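Local coordinates for protein serine protease pet (Escherichia coli, PDB 4OM9) that probably cleaves host proteins such as alpha-fodrin as a secreted serine protease enterotoxin, the beta-helical passenger domain of an autotransporter, at residues Val68-Asn73 / Gly99-Ile104; Gln167-Ser172 / Phe526-Thr531. All coordinates share one frame; numbering follows the deposited sequence.

In the fold
Contact 1 (Val68-Asn73 / Gly99-Ile104) is a buried contact inside the protease domain, where strands 66-70 and 102-107 of one sheet run antiparallel, with a histidine just after the first and an aspartate just before the second. Contact 2 (Gln167-Ser172 / Phe526-Thr531) is partly buried and joins two loops 354 residues apart, one from the protease domain and one following strand 514-520 of the beta-helical stem. They share no strand or helix, and the centres of contact 1 and contact 2 lie about 27 Å apart. Strand pairing and several bonds to a carboxylate mark contact 1, whereas contact 2 relies on one weak bond and on carbon atoms set against a carbonyl and a carboxylate.

Contact 1 (Val68-Asn73 / Gly99-Ile104); sequences VTVAHN and GNDFSI
Asp101 turns its CG anti to the backbone N (chi1 -174°), while His72 holds CG between its own N and carbonyl carbon (chi1 79°); together these rotations bring the carboxylate to the edge of the imidazole. His72 ND1 donates to Asp101 OD2 over 3.2 Å, meeting it on the syn side but 31° out of the carboxylate plane. Asp101 OD1 lies in the ring plane, takes a weak second bond from ND1, and is gripped by the backbone: His72 N reaches it at 3.0 Å nearly along the C-O axis, and Ala71 N more weakly. Ala71 N also meets Asp101 O at 2.9 Å, from above the carbonyl plane. Behind this group the strands pair antiparallel. Thr69 N gives Ser103 O a straight bond of 3.0 Å, the return bond from Ser103 N being weak, and one water links Val70 O with Ser103 OG. Val68 spreads its two methyls, CG1 at 3.6 Å from Phe102 CE1 and CG2 at 3.7 Å from Ile104 CD1. Helix 247-255 packs on Phe102 and Ile104. Asp101 OD2 has a further partner in His229 ND1, and the His72 side chain touches Ser208. A histidine tied to a buried aspartate, with a serine beside it, is consistent with the catalytic triad of chymotrypsin-like proteases, in which the aspartate orients the imidazole.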
ATOM      1  N   VAL A  68     -21.063  29.490  -2.767  1.00 30.49           N
ATOM      2  CA  VAL A  68     -21.868  29.919  -3.895  1.00 30.74           C
ATOM      3  C   VAL A  68     -22.982  28.913  -4.125  1.00 30.81           C
ATOM      4  O   VAL A  68     -22.785  27.697  -3.998  1.00 30.47           O
ATOM      5  CB  VAL A  68     -21.008  30.071  -5.165  1.00 30.51           C
ATOM      6  CG1 VAL A  68     -21.869  30.265  -6.365  1.00 34.19           C
ATOM      7  CG2 VAL A  68     -20.106  31.268  -5.034  1.00 30.74           C
ATOM      8  N   THR A  69     -24.162  29.423  -4.437  1.00 31.38           N
ATOM      9  CA  THR A  69     -25.301  28.580  -4.691  1.00 31.70           C
ATOM     10  C   THR A  69     -26.297  29.309  -5.626  1.00 32.36           C
ATOM     11  O   THR A  69     -25.916  30.132  -6.455  1.00 32.36           O
ATOM     12  CB  THR A  69     -25.965  28.155  -3.359  1.00 32.05           C
ATOM     13  OG1 THR A  69     -26.996  27.196  -3.608  1.00 32.47           O
ATOM     14  CG2 THR A  69     -26.536  29.381  -2.555  1.00 32.74           C
ATOM     15  N   VAL A  70     -27.569  28.990  -5.516  1.00 33.04           N
ATOM     16  CA  VAL A  70     -28.536  29.676  -6.327  1.00 33.82           C
ATOM     17  C   VAL A  70     -29.460  30.431  -5.370  1.00 35.32           C
ATOM     18  O   VAL A  70     -29.519  30.080  -4.181  1.00 34.74           O
ATOM     19  CB  VAL A  70     -29.259  28.672  -7.251  1.00 34.13           C
ATOM     20  CG1 VAL A  70     -30.748  28.631  -7.008  1.00 38.47           C
ATOM     21  CG2 VAL A  70     -28.889  28.958  -8.678  1.00 33.97           C
ATOM     22  N   ALA A  71     -30.103  31.493  -5.866  1.00 35.49           N
ATOM     23  CA  ALA A  71     -30.860  32.433  -5.020  1.00 36.46           C
ATOM     24  C   ALA A  71     -32.179  31.866  -4.509  1.00 43.86           C
ATOM     25  O   ALA A  71     -32.504  32.036  -3.333  1.00 45.99           O
ATOM     26  CB  ALA A  71     -31.129  33.765  -5.779  1.00 37.15           C
ATOM     27  N   HIS A  72     -32.937  31.195  -5.377  1.00 51.65           N
ATOM     28  CA  HIS A  72     -34.252  30.694  -4.973  1.00 58.69           C
ATOM     29  C   HIS A  72     -34.127  29.402  -4.164  1.00 63.02           C
ATOM     30  O   HIS A  72     -35.120  28.715  -3.912  1.00 69.03           O
ATOM     31  CB  HIS A  72     -35.171  30.501  -6.195  1.00 64.08           C
ATOM     32  CG  HIS A  72     -34.913  29.252  -6.987  1.00 61.72           C
ATOM     33  ND1 HIS A  72     -33.838  29.113  -7.838  1.00 57.46           N
ATOM     34  CD2 HIS A  72     -35.626  28.104  -7.091  1.00 59.53           C
ATOM     35  CE1 HIS A  72     -33.885  27.924  -8.419  1.00 48.30           C
ATOM     36  NE2 HIS A  72     -34.960  27.295  -7.982  1.00 60.16           N
ATOM     37  N   ASN A  73     -32.902  29.087  -3.751  1.00 76.58           N
ATOM     38  CA  ASN A  73     -32.666  28.034  -2.773  1.00 78.66           C
ATOM     39  C   ASN A  73     -32.906  28.554  -1.358  1.00 81.49           C
ATOM     40  O   ASN A  73     -32.846  27.798  -0.387  1.00 85.47           O
ATOM     41  CB  ASN A  73     -31.246  27.477  -2.898  1.00 73.34           C
ATOM     42  CG  ASN A  73     -31.222  26.062  -3.456  1.00 73.29           C
ATOM     43  OD1 ASN A  73     -32.231  25.562  -3.955  1.00 74.56           O
ATOM     44  ND2 ASN A  73     -30.063  25.410  -3.374  1.00 59.85           N
ATOM     45  N   GLY A  99     -30.300  39.018 -10.431  1.00 39.46           N
ATOM     46  CA  GLY A  99     -31.478  38.701 -11.226  1.00 40.24           C
ATOM     47  C   GLY A  99     -31.355  37.385 -11.997  1.00 41.05           C
ATOM     48  O   GLY A  99     -32.347  36.711 -12.292  1.00 40.30           O
ATOM     49  N   ASN A 100     -30.123  37.017 -12.317  1.00 38.37           N
ATOM     50  CA  ASN A 100     -29.841  35.756 -12.973  1.00 37.61           C
ATOM     51  C   ASN A 100     -29.760  34.569 -11.981  1.00 36.81           C
ATOM     52  O   ASN A 100     -29.327  33.472 -12.371  1.00 36.11           O
ATOM     53  CB  ASN A 100     -28.535  35.871 -13.768  1.00 36.97           C
ATOM     54  CG  ASN A 100     -28.481  34.923 -14.968  1.00 36.89           C
ATOM     55  OD1 ASN A 100     -29.488  34.690 -15.656  1.00 37.49           O
ATOM     56  ND2 ASN A 100     -27.293  34.382 -15.224  1.00 35.89           N
ATOM     57  N   ASP A 101     -30.162  34.814 -10.720  1.00 40.27           N
ATOM     58  CA  ASP A 101     -30.378  33.770  -9.695  1.00 38.91           C
ATOM     59  C   ASP A 101     -29.057  33.375  -9.036  1.00 36.95           C
ATOM     60  O   ASP A 101     -28.945  32.335  -8.378  1.00 35.97           O
ATOM     61  CB  ASP A 101     -31.089  32.541 -10.304  1.00 41.20           C
ATOM     62  CG  ASP A 101     -31.483  31.486  -9.269  1.00 45.28           C
ATOM     63  OD1 ASP A 101     -31.776  31.835  -8.113  1.00 48.35           O
ATOM     64  OD2 ASP A 101     -31.510  30.283  -9.627  1.00 47.92           O
ATOM     65  N   PHE A 102     -28.054  34.230  -9.189  1.00 35.20           N
ATOM     66  CA  PHE A 102     -26.763  33.952  -8.600  1.00 34.28           C
ATOM     67  C   PHE A 102     -26.792  34.297  -7.110  1.00 34.40           C
ATOM     68  O   PHE A 102     -27.442  35.264  -6.699  1.00 35.24           O
ATOM     69  CB  PHE A 102     -25.662  34.728  -9.319  1.00 34.14           C
ATOM     70  CG  PHE A 102     -24.317  34.575  -8.686  1.00 33.44           C
ATOM     71  CD1 PHE A 102     -23.571  33.412  -8.876  1.00 32.63           C
ATOM     72  CD2 PHE A 102     -23.803  35.582  -7.875  1.00 33.72           C
ATOM     73  CE1 PHE A 102     -22.332  33.260  -8.285  1.00 32.13           C
ATOM     74  CE2 PHE A 102     -22.558  35.445  -7.266  1.00 33.22           C
ATOM     75  CZ  PHE A 102     -21.819  34.278  -7.460  1.00 32.43           C
ATOM     76  N   SER A 103     -26.081  33.505  -6.307  1.00 33.66           N
ATOM     77  CA  SER A 103     -25.968  33.776  -4.884  1.00 33.77           C
ATOM     78  C   SER A 103     -24.561  33.527  -4.356  1.00 33.03           C
ATOM     79  O   SER A 103     -24.052  32.416  -4.435  1.00 32.34           O
ATOM     80  CB  SER A 103     -26.967  32.935  -4.095  1.00 34.01           C
ATOM     81  OG  SER A 103     -26.853  33.216  -2.700  1.00 34.33           O
ATOM     82  N   ILE A 104     -23.943  34.580  -3.822  1.00 35.08           N
ATOM     83  CA  ILE A 104     -22.683  34.475  -3.089  1.00 32.90           C
ATOM     84  C   ILE A 104     -22.976  34.643  -1.600  1.00 33.33           C
ATOM     85  O   ILE A 104     -23.628  35.606  -1.163  1.00 34.10           O
ATOM     86  CB  ILE A 104     -21.633  35.504  -3.555  1.00 33.12           C
ATOM     87  CG1 ILE A 104     -20.394  35.459  -2.660  1.00 32.93           C
ATOM     88  CG2 ILE A 104     -22.193  36.885  -3.530  1.00 34.08           C
ATOM     89  CD1 ILE A 104     -19.624  34.152  -2.715  1.00 32.10           C
TER
HETATM   90  O   HOH W   1     -29.308  31.561  -1.535  1.00 42.02           O

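Contact 2 (Gln167-Ser172 / Phe526-Thr531); sequences QADLLS and FRTTKT
The carboxylate of Asp169 meets Thr528 beyond its two oxygens: Thr528 CG2 lies nearer to OD1 and OD2 than to CG, though chi1 of this threonine lies off the staggered positions and the closeness of its methyl is doubtful. Flat too, the guanidinium of Arg527 receives Thr531 O on one face, 3.3 Å above the plane and offset toward the rim. Its NE makes a weak bond to Thr529 O, curling the 526-531 loop on itself, and NH2 forms a salt bridge with Asp542. Across the contact, Thr528 N gives a weak hydrogen bond of 3.2 Å to Asp169 OD2. Asp169 sets CG beside its backbone N (chi1 -64°), a rotation that sends the carboxylate along the opposing main chain past Arg527 CA, 3.6 Å from OD2. Apolar atoms of both Asp169 and Leu170 crowd one carbonyl: Phe526 O has Asp169 CB at 3.6 Å and Leu170 CD2 at 3.2 Å. The same Leu170 methyl reaches Phe526 CB at 4.2 Å. A type I beta turn from Ala168 to Leu171 presents the two side chains together, just ahead of strand 172-185. The Phe526 side chain is packed by helix 10-17 through Ala10 and Leu14 and by helix 543-550 through Trp543 and Ile547. Trp543 also touches Leu170, so the protease-domain turn and the loop following strand 514-520 of the beta-helical stem meet beside these two helices.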
ATOM      1  N   GLN A 167     -29.290  13.563   1.211  1.00 38.40           N
ATOM      2  CA  GLN A 167     -28.406  12.562   1.835  1.00 41.49           C
ATOM      3  C   GLN A 167     -26.974  12.629   1.303  1.00 38.57           C
ATOM      4  O   GLN A 167     -26.736  12.487   0.110  1.00 36.06           O
ATOM      5  CB  GLN A 167     -28.947  11.144   1.612  1.00 38.77           C
ATOM      6  CG  GLN A 167     -30.261  10.867   2.305  1.00 45.08           C
ATOM      7  CD  GLN A 167     -30.200  11.144   3.806  1.00 46.40           C
ATOM      8  OE1 GLN A 167     -29.467  10.475   4.553  1.00 46.26           O
ATOM      9  NE2 GLN A 167     -30.967  12.139   4.251  1.00 44.78           N
ATOM     10  N   ALA A 168     -26.027  12.815   2.208  1.00 29.72           N
ATOM     11  CA  ALA A 168     -24.612  12.897   1.866  1.00 30.17           C
ATOM     12  C   ALA A 168     -24.095  11.584   1.271  1.00 31.45           C
ATOM     13  O   ALA A 168     -23.305  11.593   0.311  1.00 30.83           O
ATOM     14  CB  ALA A 168     -23.786  13.297   3.125  1.00 29.46           C
ATOM     15  N   ASP A 169     -24.529  10.454   1.836  1.00 33.19           N
ATOM     16  CA  ASP A 169     -24.174   9.145   1.273  1.00 32.10           C
ATOM     17  C   ASP A 169     -24.560   9.051  -0.220  1.00 29.46           C
ATOM     18  O   ASP A 169     -23.886   8.404  -1.023  1.00 31.17           O
ATOM     19  CB  ASP A 169     -24.866   8.018   2.039  1.00 34.47           C
ATOM     20  CG  ASP A 169     -24.432   7.922   3.492  1.00 37.22           C
ATOM     21  OD1 ASP A 169     -23.263   8.225   3.810  1.00 35.44           O
ATOM     22  OD2 ASP A 169     -25.282   7.534   4.320  1.00 41.80           O
ATOM     23  N   LEU A 170     -25.661   9.690  -0.586  1.00 32.75           N
ATOM     24  CA  LEU A 170     -26.190   9.554  -1.942  1.00 33.30           C
ATOM     25  C   LEU A 170     -25.698  10.640  -2.887  1.00 30.53           C
ATOM     26  O   LEU A 170     -26.200  10.779  -3.998  1.00 31.50           O
ATOM     27  CB  LEU A 170     -27.710   9.551  -1.903  1.00 35.48           C
ATOM     28  CG  LEU A 170     -28.263   8.370  -1.122  1.00 34.01           C
ATOM     29  CD1 LEU A 170     -29.769   8.479  -1.008  1.00 34.89           C
ATOM     30  CD2 LEU A 170     -27.860   7.074  -1.838  1.00 35.82           C
ATOM     31  N   LEU A 171     -24.726  11.422  -2.447  1.00 27.16           N
ATOM     32  CA  LEU A 171     -24.132  12.417  -3.326  1.00 27.70           C
ATOM     33  C   LEU A 171     -23.730  11.762  -4.649  1.00 26.70           C
ATOM     34  O   LEU A 171     -22.898  10.860  -4.676  1.00 26.81           O
ATOM     35  CB  LEU A 171     -22.926  13.091  -2.657  1.00 25.59           C
ATOM     36  CG  LEU A 171     -22.418  14.333  -3.389  1.00 28.25           C
ATOM     37  CD1 LEU A 171     -23.327  15.563  -3.140  1.00 25.91           C
ATOM     38  CD2 LEU A 171     -20.982  14.613  -3.035  1.00 25.10           C
ATOM     39  N   SER A 172     -24.323  12.217  -5.745  1.00 28.61           N
ATOM     40  CA  SER A 172     -24.146  11.555  -7.043  1.00 30.22           C
ATOM     41  C   SER A 172     -23.713  12.498  -8.189  1.00 27.37           C
ATOM     42  O   SER A 172     -24.044  13.675  -8.207  1.00 28.00           O
ATOM     43  CB  SER A 172     -25.438  10.828  -7.426  1.00 28.38           C
ATOM     44  OG  SER A 172     -26.517  11.728  -7.555  1.00 30.85           O
ATOM     45  N   PHE A 526     -24.786   3.399  -0.100  1.00 40.92           N
ATOM     46  CA  PHE A 526     -26.057   4.061  -0.313  1.00 41.10           C
ATOM     47  C   PHE A 526     -26.592   4.659   0.982  1.00 42.37           C
ATOM     48  O   PHE A 526     -27.308   5.665   0.951  1.00 38.79           O
ATOM     49  CB  PHE A 526     -27.070   3.082  -0.889  1.00 41.65           C
ATOM     50  CG  PHE A 526     -26.558   2.307  -2.074  1.00 44.17           C
ATOM     51  CD1 PHE A 526     -26.264   2.956  -3.269  1.00 40.87           C
ATOM     52  CD2 PHE A 526     -26.401   0.932  -2.003  1.00 40.95           C
ATOM     53  CE1 PHE A 526     -25.802   2.258  -4.358  1.00 40.84           C
ATOM     54  CE2 PHE A 526     -25.945   0.231  -3.082  1.00 44.19           C
ATOM     55  CZ  PHE A 526     -25.641   0.896  -4.265  1.00 46.01           C
ATOM     56  N   ARG A 527     -26.234   4.041   2.115  1.00 36.54           N
ATOM     57  CA  ARG A 527     -26.780   4.420   3.423  1.00 38.85           C
ATOM     58  C   ARG A 527     -25.951   3.799   4.555  1.00 39.66           C
ATOM     59  O   ARG A 527     -25.694   2.593   4.540  1.00 36.51           O
ATOM     60  CB  ARG A 527     -28.250   3.982   3.522  1.00 41.52           C
ATOM     61  CG  ARG A 527     -28.977   4.431   4.786  1.00 40.25           C
ATOM     62  CD  ARG A 527     -30.406   3.882   4.842  1.00 47.04           C
ATOM     63  NE  ARG A 527     -30.453   2.423   4.974  1.00 53.06           N
ATOM     64  CZ  ARG A 527     -31.482   1.660   4.604  1.00 49.23           C
ATOM     65  NH1 ARG A 527     -32.566   2.206   4.065  1.00 47.97           N
ATOM     66  NH2 ARG A 527     -31.428   0.346   4.769  1.00 46.96           N
ATOM     67  N   THR A 528     -25.523   4.596   5.534  1.00 42.31           N
ATOM     68  CA  THR A 528     -24.626   4.027   6.542  1.00 45.65           C
ATOM     69  C   THR A 528     -25.395   3.541   7.769  1.00 41.12           C
ATOM     70  O   THR A 528     -24.965   2.594   8.402  1.00 40.94           O
ATOM     71  CB  THR A 528     -23.466   5.008   6.963  1.00 40.52           C
ATOM     72  OG1 THR A 528     -23.340   5.069   8.395  1.00 45.05           O
ATOM     73  CG2 THR A 528     -23.648   6.373   6.429  1.00 32.58           C
ATOM     74  N   THR A 529     -26.547   4.136   8.075  1.00 55.61           N
ATOM     75  CA  THR A 529     -27.438   3.547   9.086  1.00 59.64           C
ATOM     76  C   THR A 529     -28.187   2.337   8.522  1.00 58.41           C
ATOM     77  O   THR A 529     -28.625   2.335   7.366  1.00 57.43           O
ATOM     78  CB  THR A 529     -28.472   4.555   9.633  1.00 61.36           C
ATOM     79  OG1 THR A 529     -29.239   5.105   8.554  1.00 65.45           O
ATOM     80  CG2 THR A 529     -27.775   5.675  10.390  1.00 63.12           C
ATOM     81  N   LYS A 530     -28.344   1.314   9.350  1.00 68.06           N
ATOM     82  CA  LYS A 530     -28.822   0.024   8.877  1.00 70.09           C
ATOM     83  C   LYS A 530     -30.355  -0.090   8.908  1.00 69.88           C
ATOM     84  O   LYS A 530     -30.921  -1.153   8.622  1.00 71.85           O
ATOM     85  CB  LYS A 530     -28.173  -1.097   9.700  1.00 68.18           C
ATOM     86  CG  LYS A 530     -26.640  -1.114   9.616  1.00 65.64           C
ATOM     87  CD  LYS A 530     -26.063  -2.452  10.065  1.00 80.03           C
ATOM     88  CE  LYS A 530     -26.515  -3.598   9.153  1.00 81.41           C
ATOM     89  NZ  LYS A 530     -25.975  -4.935   9.567  1.00 76.69           N
ATOM     90  N   THR A 531     -31.023   1.015   9.226  1.00 65.27           N
ATOM     91  CA  THR A 531     -32.481   1.041   9.255  1.00 64.84           C
ATOM     92  C   THR A 531     -33.052   1.945   8.149  1.00 65.77           C
ATOM     93  O   THR A 531     -32.386   2.869   7.686  1.00 60.62           O
ATOM     94  CB  THR A 531     -32.997   1.522  10.628  1.00 62.58           C
ATOM     95  OG1 THR A 531     -33.713   2.750  10.469  1.00 71.55           O
ATOM     96  CG2 THR A 531     -31.836   1.751  11.586  1.00 68.26           C
TER